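Local coordinates for ketosynthase (PDB 6KXE), which probably catalyses the decarboxylative condensation of a fatty acyl-ACP with malonyl-ACP to a 3-oxoacyl-ACP, as a homodimeric beta-ketoacyl-ACP synthase of the thiolase-like superfamily, at residues A[50-55]-A[203-208]; A[110-115]-A[167-172]; A[268-273]-A[393-398]. One frame throughout, in Å; residues are numbered along the deposited sequence.

Contact 1 (A[50-55]-A[203-208])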
ATOM      1  N   PHE A  50      20.561  -8.132 -20.842  1.00 26.58           N
ATOM      2  CA  PHE A  50      19.626  -9.006 -20.078  1.00 26.76           C
ATOM      3  C   PHE A  50      19.549 -10.407 -20.702  1.00 27.37           C
ATOM      4  O   PHE A  50      19.003 -11.306 -20.058  1.00 27.11           O
ATOM      5  CB  PHE A  50      18.235  -8.368 -19.973  1.00 27.59           C
ATOM      6  CG  PHE A  50      18.129  -7.276 -18.944  1.00 25.45           C
ATOM      7  CD1 PHE A  50      17.993  -7.594 -17.597  1.00 25.41           C
ATOM      8  CD2 PHE A  50      18.146  -5.940 -19.320  1.00 24.85           C
ATOM      9  CE1 PHE A  50      17.921  -6.589 -16.647  1.00 23.63           C
ATOM     10  CE2 PHE A  50      18.017  -4.935 -18.376  1.00 25.00           C
ATOM     11  CZ  PHE A  50      17.910  -5.271 -17.037  1.00 24.47           C
ATOM     12  N   GLY A  51      19.962 -10.537 -21.968  1.00 31.51           N
ATOM     13  CA  GLY A  51      19.894 -11.757 -22.796  1.00 30.71           C
ATOM     14  C   GLY A  51      18.475 -12.093 -23.210  1.00 30.36           C
ATOM     15  O   GLY A  51      18.227 -13.191 -23.674  1.00 30.54           O
ATOM     16  N   GLN A  52      17.523 -11.223 -22.930  1.00 28.61           N
ATOM     17  CA  GLN A  52      16.125 -11.401 -23.367  1.00 29.57           C
ATOM     18  C   GLN A  52      15.490 -10.011 -23.382  1.00 27.87           C
ATOM     19  O   GLN A  52      16.090  -9.100 -22.840  1.00 27.05           O
ATOM     20  CB  GLN A  52      15.392 -12.434 -22.508  1.00 28.97           C
ATOM     21  CG  GLN A  52      15.303 -12.127 -21.021  1.00 31.66           C
ATOM     22  CD  GLN A  52      14.892 -13.350 -20.217  1.00 34.16           C
ATOM     23  OE1 GLN A  52      15.731 -14.031 -19.641  1.00 32.49           O
ATOM     24  NE2 GLN A  52      13.602 -13.654 -20.187  1.00 29.61           N
ATOM     25  N   ASN A  53      14.343  -9.845 -24.048  1.00 26.12           N
ATOM     26  CA  ASN A  53      13.754  -8.497 -24.197  1.00 29.53           C
ATOM     27  C   ASN A  53      12.240  -8.566 -24.413  1.00 27.35           C
ATOM     28  O   ASN A  53      11.733  -7.668 -25.119  1.00 27.56           O
ATOM     29  CB  ASN A  53      14.432  -7.740 -25.341  1.00 33.73           C
ATOM     30  CG  ASN A  53      13.987  -8.266 -26.678  1.00 36.89           C
ATOM     31  OD1 ASN A  53      13.859  -9.478 -26.849  1.00 41.51           O
ATOM     32  ND2 ASN A  53      13.650  -7.359 -27.581  1.00 39.82           N
ATOM     33  N   THR A  54      11.564  -9.551 -23.809  1.00 24.20           N
ATOM     34  CA  THR A  54      10.100  -9.708 -23.916  1.00 26.57           C
ATOM     35  C   THR A  54       9.457  -9.335 -22.571  1.00 22.98           C
ATOM     36  O   THR A  54      10.018  -9.696 -21.535  1.00 25.91           O
ATOM     37  CB  THR A  54       9.737 -11.146 -24.309  1.00 28.73           C
ATOM     38  OG1 THR A  54      10.475 -11.501 -25.478  1.00 33.04           O
ATOM     39  CG2 THR A  54       8.270 -11.327 -24.591  1.00 30.54           C
ATOM     40  N   ALA A  55       8.327  -8.647 -22.612  1.00 23.32           N
ATOM     41  CA  ALA A  55       7.488  -8.341 -21.432  1.00 24.64           C
ATOM     42  C   ALA A  55       6.061  -8.248 -21.947  1.00 26.30           C
ATOM     43  O   ALA A  55       5.855  -8.480 -23.152  1.00 25.79           O
ATOM     44  CB  ALA A  55       7.945  -7.065 -20.772  1.00 24.43           C
ATOM     45  N   LYS A 203      13.905  -2.083 -12.884  1.00 24.07           N
ATOM     46  CA  LYS A 203      13.960  -2.664 -11.519  1.00 26.56           C
ATOM     47  C   LYS A 203      13.280  -4.049 -11.498  1.00 23.29           C
ATOM     48  O   LYS A 203      13.915  -5.007 -11.065  1.00 24.48           O
ATOM     49  CB  LYS A 203      13.325  -1.730 -10.491  1.00 28.46           C
ATOM     50  CG  LYS A 203      13.116  -2.347  -9.104  1.00 34.06           C
ATOM     51  CD  LYS A 203      11.900  -1.730  -8.412  1.00 38.76           C
ATOM     52  CE  LYS A 203      11.570  -2.335  -7.060  1.00 44.65           C
ATOM     53  NZ  LYS A 203      10.447  -1.616  -6.414  1.00 39.68           N
ATOM     54  N   ALA A 204      12.033  -4.162 -11.939  1.00 22.41           N
ATOM     55  CA  ALA A 204      11.254  -5.419 -11.897  1.00 21.17           C
ATOM     56  C   ALA A 204      11.875  -6.454 -12.848  1.00 21.47           C
ATOM     57  O   ALA A 204      11.984  -7.614 -12.514  1.00 20.90           O
ATOM     58  CB  ALA A 204       9.815  -5.131 -12.275  1.00 21.71           C
ATOM     59  N   PHE A 205      12.274  -6.024 -14.031  1.00 21.61           N
ATOM     60  CA  PHE A 205      12.864  -6.945 -15.034  1.00 23.13           C
ATOM     61  C   PHE A 205      14.166  -7.526 -14.480  1.00 21.84           C
ATOM     62  O   PHE A 205      14.344  -8.746 -14.542  1.00 23.54           O
ATOM     63  CB  PHE A 205      13.136  -6.182 -16.314  1.00 22.86           C
ATOM     64  CG  PHE A 205      13.425  -7.050 -17.503  1.00 23.67           C
ATOM     65  CD1 PHE A 205      12.525  -8.026 -17.884  1.00 22.49           C
ATOM     66  CD2 PHE A 205      14.541  -6.819 -18.289  1.00 25.50           C
ATOM     67  CE1 PHE A 205      12.744  -8.777 -19.028  1.00 24.58           C
ATOM     68  CE2 PHE A 205      14.763  -7.584 -19.424  1.00 23.77           C
ATOM     69  CZ  PHE A 205      13.866  -8.552 -19.792  1.00 22.78           C
ATOM     70  N   ALA A 206      15.035  -6.682 -13.931  1.00 22.33           N
ATOM     71  CA  ALA A 206      16.347  -7.102 -13.384  1.00 21.28           C
ATOM     72  C   ALA A 206      16.086  -8.018 -12.197  1.00 24.22           C
ATOM     73  O   ALA A 206      16.805  -9.029 -12.068  1.00 24.16           O
ATOM     74  CB  ALA A 206      17.216  -5.926 -12.982  1.00 22.75           C
ATOM     75  N   LEU A 207      15.123  -7.668 -11.345  1.00 23.99           N
ATOM     76  CA  LEU A 207      14.829  -8.444 -10.109  1.00 25.11           C
ATOM     77  C   LEU A 207      14.453  -9.874 -10.483  1.00 26.52           C
ATOM     78  O   LEU A 207      15.069 -10.824  -9.949  1.00 27.04           O
ATOM     79  CB  LEU A 207      13.688  -7.776  -9.336  1.00 29.06           C
ATOM     80  CG  LEU A 207      13.371  -8.396  -7.962  1.00 32.86           C
ATOM     81  CD1 LEU A 207      12.537  -7.442  -7.107  1.00 37.31           C
ATOM     82  CD2 LEU A 207      12.626  -9.711  -8.097  1.00 36.69           C
ATOM     83  N   PHE A 208      13.476 -10.030 -11.362  1.00 24.83           N
ATOM     84  CA  PHE A 208      12.967 -11.367 -11.760  1.00 28.28           C
ATOM     85  C   PHE A 208      14.047 -12.139 -12.509  1.00 25.59           C
ATOM     86  O   PHE A 208      14.212 -13.338 -12.263  1.00 28.84           O
ATOM     87  CB  PHE A 208      11.633 -11.217 -12.467  1.00 29.26           C
ATOM     88  CG  PHE A 208      10.582 -10.971 -11.422  1.00 35.55           C
ATOM     89  CD1 PHE A 208      10.346 -11.930 -10.437  1.00 44.19           C
ATOM     90  CD2 PHE A 208       9.977  -9.738 -11.299  1.00 35.71           C
ATOM     91  CE1 PHE A 208       9.453 -11.685  -9.398  1.00 45.99           C
ATOM     92  CE2 PHE A 208       9.039  -9.514 -10.302  1.00 39.07           C
ATOM     93  CZ  PHE A 208       8.794 -10.476  -9.344  1.00 47.33           C
TER

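Contact 2 (A[110-115]-A[167-172]). With PPI (propanoic acid), chain C.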
ATOM      1  N   GLY A 110      -3.544  -0.274  -5.556  1.00 20.70           N
ATOM      2  CA  GLY A 110      -2.443  -1.172  -5.192  1.00 19.85           C
ATOM      3  C   GLY A 110      -1.282  -1.013  -6.141  1.00 22.12           C
ATOM      4  O   GLY A 110      -1.527  -0.867  -7.345  1.00 22.03           O
ATOM      5  N   THR A 111      -0.052  -1.044  -5.648  1.00 20.59           N
ATOM      6  CA  THR A 111       1.140  -1.039  -6.536  1.00 21.14           C
ATOM      7  C   THR A 111       2.278  -1.853  -5.904  1.00 20.53           C
ATOM      8  O   THR A 111       2.446  -1.874  -4.657  1.00 20.92           O
ATOM      9  CB  THR A 111       1.538   0.396  -6.902  1.00 21.20           C
ATOM     10  OG1 THR A 111       2.466   0.366  -7.988  1.00 20.75           O
ATOM     11  CG2 THR A 111       2.218   1.122  -5.764  1.00 19.58           C
ATOM     12  N   THR A 112       3.115  -2.428  -6.750  1.00 19.78           N
ATOM     13  CA  THR A 112       4.357  -3.095  -6.340  1.00 19.14           C
ATOM     14  C   THR A 112       5.517  -2.094  -6.440  1.00 22.20           C
ATOM     15  O   THR A 112       6.272  -1.971  -5.475  1.00 21.96           O
ATOM     16  CB  THR A 112       4.650  -4.330  -7.193  1.00 19.12           C
ATOM     17  OG1 THR A 112       3.621  -5.298  -6.986  1.00 20.51           O
ATOM     18  CG2 THR A 112       6.000  -4.947  -6.865  1.00 20.33           C
ATOM     19  N   ASP A 113       5.677  -1.451  -7.587  1.00 23.46           N
ATOM     20  CA  ASP A 113       6.879  -0.667  -7.953  1.00 22.95           C
ATOM     21  C   ASP A 113       6.559   0.819  -8.148  1.00 23.21           C
ATOM     22  O   ASP A 113       7.517   1.613  -8.172  1.00 23.92           O
ATOM     23  CB  ASP A 113       7.499  -1.237  -9.229  1.00 23.22           C
ATOM     24  CG  ASP A 113       8.004  -2.649  -9.079  1.00 26.53           C
ATOM     25  OD1 ASP A 113       8.728  -2.903  -8.093  1.00 27.12           O
ATOM     26  OD2 ASP A 113       7.593  -3.497  -9.887  1.00 24.41           O
ATOM     27  N   GLY A 114       5.285   1.191  -8.251  1.00 22.10           N
ATOM     28  CA  GLY A 114       4.892   2.573  -8.561  1.00 21.22           C
ATOM     29  C   GLY A 114       5.749   3.125  -9.681  1.00 21.17           C
ATOM     30  O   GLY A 114       5.910   2.397 -10.714  1.00 22.19           O
ATOM     31  N   GLU A 115       6.295   4.330  -9.512  1.00 20.60           N
ATOM     32  CA  GLU A 115       7.077   5.003 -10.577  1.00 20.54           C
ATOM     33  C   GLU A 115       8.552   4.622 -10.458  1.00 22.76           C
ATOM     34  O   GLU A 115       9.410   5.520 -10.511  1.00 22.10           O
ATOM     35  CB  GLU A 115       6.860   6.524 -10.548  1.00 22.21           C
ATOM     36  CG  GLU A 115       5.420   6.962 -10.560  1.00 22.73           C
ATOM     37  CD  GLU A 115       4.560   6.557 -11.749  1.00 26.58           C
ATOM     38  OE1 GLU A 115       5.063   5.794 -12.629  1.00 24.74           O
ATOM     39  OE2 GLU A 115       3.390   7.022 -11.813  1.00 24.92           O
ATOM     40  N   THR A 167       0.599  -0.797  -0.684  1.00 20.03           N
ATOM     41  CA  THR A 167       1.914  -1.305  -1.169  1.00 20.47           C
ATOM     42  C   THR A 167       2.114  -2.717  -0.595  1.00 21.13           C
ATOM     43  O   THR A 167       3.055  -2.928   0.166  1.00 20.07           O
ATOM     44  CB  THR A 167       3.002  -0.262  -0.877  1.00 21.40           C
ATOM     45  OG1 THR A 167       3.071  -0.096   0.537  1.00 20.43           O
ATOM     46  CG2 THR A 167       2.719   1.077  -1.499  1.00 22.89           C
ATOM     47  N   THR A 168       1.272  -3.672  -1.001  1.00 19.97           N
ATOM     48  CA  THR A 168       1.434  -5.099  -0.629  1.00 21.00           C
ATOM     49  C   THR A 168       1.810  -5.877  -1.895  1.00 22.11           C
ATOM     50  O   THR A 168       1.301  -7.006  -2.107  1.00 20.26           O
ATOM     51  CB  THR A 168       0.178  -5.613   0.066  1.00 20.85           C
ATOM     52  OG1 THR A 168      -0.952  -5.352  -0.775  1.00 19.59           O
ATOM     53  CG2 THR A 168      -0.041  -4.954   1.417  1.00 20.92           C
ATOM     54  N   ALA A 169       2.621  -5.242  -2.743  1.00 22.11           N
ATOM     55  CA  ALA A 169       3.343  -5.882  -3.858  1.00 21.41           C
ATOM     56  C   ALA A 169       2.338  -6.683  -4.712  1.00 21.59           C
ATOM     57  O   ALA A 169       1.301  -6.093  -5.136  1.00 21.50           O
ATOM     58  CB  ALA A 169       4.433  -6.720  -3.222  1.00 22.91           C
ATOM     59  N   CYS A 170       2.573  -7.972  -4.944  1.00 21.97           N
ATOM     60  CA  CYS A 170       1.844  -8.758  -5.965  1.00 20.43           C
ATOM     61  C   CYS A 170       0.439  -9.122  -5.505  1.00 22.16           C
ATOM     62  O   CYS A 170      -0.262  -9.767  -6.307  1.00 22.68           O
ATOM     63  CB  CYS A 170       2.646  -9.986  -6.352  1.00 21.68           C
ATOM     64  SG  CYS A 170       4.198  -9.501  -7.149  1.00 24.45           S
ATOM     65  N   ALA A 171       0.026  -8.699  -4.299  1.00 21.43           N
ATOM     66  CA  ALA A 171      -1.360  -8.892  -3.804  1.00 20.35           C
ATOM     67  C   ALA A 171      -2.151  -7.574  -3.696  1.00 20.30           C
ATOM     68  O   ALA A 171      -3.298  -7.583  -3.252  1.00 21.85           O
ATOM     69  CB  ALA A 171      -1.281  -9.561  -2.470  1.00 22.61           C
ATOM     70  N   ALA A 172      -1.573  -6.471  -4.145  1.00 21.45           N
ATOM     71  CA  ALA A 172      -2.037  -5.114  -3.793  1.00 21.41           C
ATOM     72  C   ALA A 172      -3.452  -4.858  -4.344  1.00 20.59           C
ATOM     73  O   ALA A 172      -4.290  -4.368  -3.586  1.00 21.06           O
ATOM     74  CB  ALA A 172      -1.018  -4.118  -4.238  1.00 21.74           C
TER
HETATM   75  C1  PPI C 501       5.312  -9.494  -5.820  1.00 28.72           C
HETATM   76  C2  PPI C 501       6.752  -9.409  -6.257  1.00 27.63           C
HETATM   77  C3  PPI C 501       7.411  -8.384  -5.418  1.00 29.80           C
HETATM   78  O1  PPI C 501       5.046  -9.843  -4.671  1.00 23.64           O

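Contact 3 (A[268-273]-A[393-398]). With PPI (propanoic acid), chain C.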
ATOM      1  N   HIS A 268       8.540 -16.654   5.482  1.00 21.64           N
ATOM      2  CA  HIS A 268       9.667 -16.316   4.577  1.00 24.15           C
ATOM      3  C   HIS A 268       9.358 -15.009   3.837  1.00 23.76           C
ATOM      4  O   HIS A 268       8.189 -14.671   3.605  1.00 24.74           O
ATOM      5  CB  HIS A 268       9.890 -17.519   3.646  1.00 23.93           C
ATOM      6  CG  HIS A 268      11.174 -17.474   2.909  1.00 26.58           C
ATOM      7  ND1 HIS A 268      11.337 -16.740   1.754  1.00 24.82           N
ATOM      8  CD2 HIS A 268      12.359 -18.077   3.155  1.00 30.01           C
ATOM      9  CE1 HIS A 268      12.571 -16.876   1.321  1.00 28.13           C
ATOM     10  NE2 HIS A 268      13.228 -17.670   2.177  1.00 29.94           N
ATOM     11  N   PRO A 269      10.393 -14.212   3.487  1.00 20.47           N
ATOM     12  CA  PRO A 269      10.166 -12.922   2.846  1.00 22.63           C
ATOM     13  C   PRO A 269       9.914 -12.976   1.335  1.00 22.90           C
ATOM     14  O   PRO A 269       9.488 -11.947   0.813  1.00 21.77           O
ATOM     15  CB  PRO A 269      11.470 -12.150   3.135  1.00 23.95           C
ATOM     16  CG  PRO A 269      12.534 -13.232   3.264  1.00 24.63           C
ATOM     17  CD  PRO A 269      11.794 -14.373   3.923  1.00 23.09           C
ATOM     18  N   THR A 270      10.145 -14.108   0.673  1.00 24.21           N
ATOM     19  CA  THR A 270       9.878 -14.209  -0.794  1.00 24.31           C
ATOM     20  C   THR A 270       9.169 -15.494  -1.206  1.00 27.05           C
ATOM     21  O   THR A 270       8.442 -15.421  -2.226  1.00 26.21           O
ATOM     22  CB  THR A 270      11.145 -14.040  -1.637  1.00 25.47           C
ATOM     23  OG1 THR A 270      12.029 -15.107  -1.321  1.00 25.22           O
ATOM     24  CG2 THR A 270      11.808 -12.693  -1.425  1.00 25.01           C
ATOM     25  N   ALA A 271       9.327 -16.595  -0.484  1.00 25.99           N
ATOM     26  CA  ALA A 271       8.710 -17.893  -0.842  1.00 26.70           C
ATOM     27  C   ALA A 271       7.229 -17.889  -0.483  1.00 27.83           C
ATOM     28  O   ALA A 271       6.855 -17.418   0.593  1.00 29.02           O
ATOM     29  CB  ALA A 271       9.407 -19.022  -0.123  1.00 27.15           C
ATOM     30  N   PRO A 272       6.383 -18.522  -1.318  1.00 24.47           N
ATOM     31  CA  PRO A 272       4.989 -18.756  -0.970  1.00 25.48           C
ATOM     32  C   PRO A 272       4.896 -19.805   0.144  1.00 27.31           C
ATOM     33  O   PRO A 272       5.826 -20.524   0.372  1.00 27.56           O
ATOM     34  CB  PRO A 272       4.362 -19.266  -2.262  1.00 25.55           C
ATOM     35  CG  PRO A 272       5.508 -19.960  -2.949  1.00 26.81           C
ATOM     36  CD  PRO A 272       6.735 -19.119  -2.618  1.00 26.78           C
ATOM     37  N   ASN A 273       3.760 -19.845   0.832  1.00 26.01           N
ATOM     38  CA  ASN A 273       3.535 -20.740   1.970  1.00 24.83           C
ATOM     39  C   ASN A 273       2.191 -21.414   1.765  1.00 23.69           C
ATOM     40  O   ASN A 273       1.179 -20.718   1.733  1.00 20.84           O
ATOM     41  CB  ASN A 273       3.557 -19.929   3.260  1.00 25.35           C
ATOM     42  CG  ASN A 273       3.582 -20.786   4.488  1.00 26.81           C
ATOM     43  OD1 ASN A 273       2.552 -21.021   5.114  1.00 29.26           O
ATOM     44  ND2 ASN A 273       4.772 -21.243   4.846  1.00 27.84           N
ATOM     45  N   SER A 393      -0.966 -13.537  -3.955  1.00 21.76           N
ATOM     46  CA  SER A 393       0.111 -13.764  -2.958  1.00 23.21           C
ATOM     47  C   SER A 393       1.216 -12.780  -3.252  1.00 23.58           C
ATOM     48  O   SER A 393       1.306 -12.269  -4.408  1.00 25.55           O
ATOM     49  CB  SER A 393       0.672 -15.142  -3.052  1.00 24.41           C
ATOM     50  OG  SER A 393      -0.141 -16.032  -2.334  1.00 36.72           O
ATOM     51  N   ALA A 394       2.064 -12.530  -2.279  1.00 20.29           N
ATOM     52  CA  ALA A 394       3.130 -11.555  -2.521  1.00 21.78           C
ATOM     53  C   ALA A 394       4.358 -11.873  -1.689  1.00 21.65           C
ATOM     54  O   ALA A 394       4.295 -12.675  -0.739  1.00 21.58           O
ATOM     55  CB  ALA A 394       2.594 -10.163  -2.251  1.00 23.60           C
ATOM     56  N   PHE A 395       5.424 -11.163  -2.002  1.00 20.91           N
ATOM     57  CA  PHE A 395       6.593 -11.094  -1.115  1.00 20.60           C
ATOM     58  C   PHE A 395       6.102 -10.630   0.257  1.00 21.88           C
ATOM     59  O   PHE A 395       5.008 -10.051   0.366  1.00 22.60           O
ATOM     60  CB  PHE A 395       7.631 -10.105  -1.640  1.00 23.27           C
ATOM     61  CG  PHE A 395       8.565 -10.655  -2.677  1.00 24.94           C
ATOM     62  CD1 PHE A 395       8.309 -11.851  -3.335  1.00 25.59           C
ATOM     63  CD2 PHE A 395       9.716  -9.945  -2.994  1.00 26.84           C
ATOM     64  CE1 PHE A 395       9.210 -12.320  -4.283  1.00 28.86           C
ATOM     65  CE2 PHE A 395      10.604 -10.415  -3.946  1.00 28.78           C
ATOM     66  CZ  PHE A 395      10.348 -11.594  -4.591  1.00 28.27           C
ATOM     67  N   ALA A 396       6.920 -10.895   1.274  1.00 22.39           N
ATOM     68  CA  ALA A 396       6.659 -10.585   2.701  1.00 23.08           C
ATOM     69  C   ALA A 396       5.431 -11.366   3.209  1.00 22.63           C
ATOM     70  O   ALA A 396       4.827 -10.995   4.241  1.00 26.33           O
ATOM     71  CB  ALA A 396       6.549  -9.080   2.835  1.00 24.84           C
ATOM     72  N   GLY A 397       5.109 -12.499   2.581  1.00 24.12           N
ATOM     73  CA  GLY A 397       4.090 -13.437   3.094  1.00 22.45           C
ATOM     74  C   GLY A 397       2.674 -12.926   3.024  1.00 22.36           C
ATOM     75  O   GLY A 397       1.848 -13.406   3.806  1.00 22.50           O
ATOM     76  N   ASN A 398       2.380 -11.964   2.149  1.00 21.28           N
ATOM     77  CA  ASN A 398       1.075 -11.273   2.132  1.00 21.88           C
ATOM     78  C   ASN A 398       0.145 -12.042   1.191  1.00 23.15           C
ATOM     79  O   ASN A 398       0.465 -12.182  -0.039  1.00 24.02           O
ATOM     80  CB  ASN A 398       1.225  -9.810   1.704  1.00 22.02           C
ATOM     81  CG  ASN A 398       1.818  -8.843   2.719  1.00 23.04           C
ATOM     82  OD1 ASN A 398       1.894  -7.651   2.413  1.00 21.67           O
ATOM     83  ND2 ASN A 398       2.249  -9.297   3.892  1.00 23.67           N
TER
HETATM   84  C1  PPI C 501       5.312  -9.494  -5.820  1.00 28.72           C
HETATM   85  C2  PPI C 501       6.752  -9.409  -6.257  1.00 27.63           C
HETATM   86  C3  PPI C 501       7.411  -8.384  -5.418  1.00 29.80           C
HETATM   87  O1  PPI C 501       5.046  -9.843  -4.671  1.00 23.64           O
HETATM   88  O   HOH W   1       6.725 -14.356   0.917  1.00 23.24           O

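Contact 1 (A[50-55]-A[203-208])
An edge-to-face aromatic pair, F50 with F205, joins the loop leading into the short strand 54-55 to helix 202-210 in the N-terminal part of this thiolase-type synthase. The ring centroids are 4.7 Å apart and the planes meet at 57°, well short of perpendicular, so F205 leans its CD2-CE2 edge onto one face of F50. CD2 of F205 hangs over the centre of that face, and CE2 of F205 comes to 3.4 Å from CG of F50. F205 reaches outward because its CG stands opposite the backbone N (chi1 -166°), which carries the ring clear of the helix and into the bend of residues 50-55. There Q52 O lies at the ring edge, in plane, 3.8 Å from CZ of F205, while the Q52 amide turns elsewhere, to T215 O and K209 NZ. With an alanine in place of F50, the edge of F205 would probably lose the aromatic face it rests on, opening a gap between loop and helix. The partner subunit packs here too, P141 against F50 and F131 against A206. The methyl CB of A206 meets the F50 ring at its edge, 3.8 Å from CE1.

Contact 2 (A[110-115]-A[167-172])
G110 to T112 run past T167 to A172 at very close range, G110 beside A172, T111 beside T167 and T112 beside A169, with CA of T112 only 3.9 Å from CA of A169, yet no conventional hydrogen bond links the two loops. T111 O receives the CA-H of T167 at a nearly straight 164°, the T167 CA to T111 O distance being 3.6 Å. G110 and A172 pack just as tightly: the A172 methyl presses its CB to 3.4 Å from CA of G110. T112 faces the acyl group. Its OG1 sits 3.0 Å from the carbonyl carbon of A169, with an angle unsuitable for bonding to the carbonyl oxygen, and its CG2, opposite the backbone N, extends to 4.0 Å from C3 of the bound propanoyl group. That group is attached to C170, whose SG is 1.7 Å from its C1, as in an acyl-enzyme thioester; this marks C170 as the acylated cysteine. An ST motif shapes residues 111-114, G114 N donating to T111 OG1 at 2.9 Å, while T111 OG1 also bonds A197 O and the D198 carboxylate takes the backbone N-H groups of T112 and D113. Both loops leave the C-terminal ends of the parallel neighbours 105-110 and 161-166. C170 lies in the 3-10 turn just before helix 172-185, touched by H301 and H336, consistent with the Cys-His-His triad of this family, while A394 of strand 387-394 packs on A169 and C170.

Contact 3 (A[268-273]-A[393-398])
P269 and T270 meet F395 and A396 where two loops border the acyl site, an arrangement consistent with the paired gating loops of KAS II-type ketosynthases, one of which carries a phenylalanine next to the acyl-cysteine. H268, at the start, shapes its own loop: its ND1 accepts from T270 N and, at 3.0 Å, from A271 N. One nitrogen thus gathers two backbone N-H groups, both tilted out of the imidazole plane, which ties residues 268-271 together. P269 follows and supplies the direct backbone link, A396 N donating to P269 O at 2.8 Å. The N-H points almost straight at the oxygen (171°), though the donor stands 50° above the carbonyl plane. T270 brings the side-chain contact. Its CG2, opposite the carbonyl carbon, lies 3.6 Å from the centroid of the F395 ring and only 11° off its normal, a CH-pi contact over the face. A271 closes the polar part through a water that accepts from G397 N at 3.0 Å and lies within donating distance of A271 O and H268 O. Helix 147-156 of the partner subunit backs the site, P150 packing on T270, S153 on F395, and N155 ND2 bonding F395 O. F395 is thus sandwiched: T270 covers one face, and C3 of the propanoyl group lies toward the rim of the opposite one. Its backbone takes hold of the same ligand, as expected of an oxyanion hole, with F395 N donating to the thioester oxygen O1 at 3.0 Å.

Contact 2 is the core of the set, with every touching residue buried, whereas contacts 1 and 3 are only partly buried and lie farther from the chain centre. Contacts 2 and 3 share the propanoyl group and meet directly, C170 CB lying 3.3 Å from S393 O: one supplies the acylated cysteine, the other the N-H that binds the acyl oxygen. Contact 1 joins contact 2 through a salt bridge, K203 NZ to D113 OD1, but has no touch with contact 3. Their chemistry differs accordingly: aromatic packing at 50-55/203-208, close backbone and methyl packing at 110-115/167-172, and a direct hydrogen bond, water and CH-pi contact at 268-273/393-398. The partner subunit borders all three.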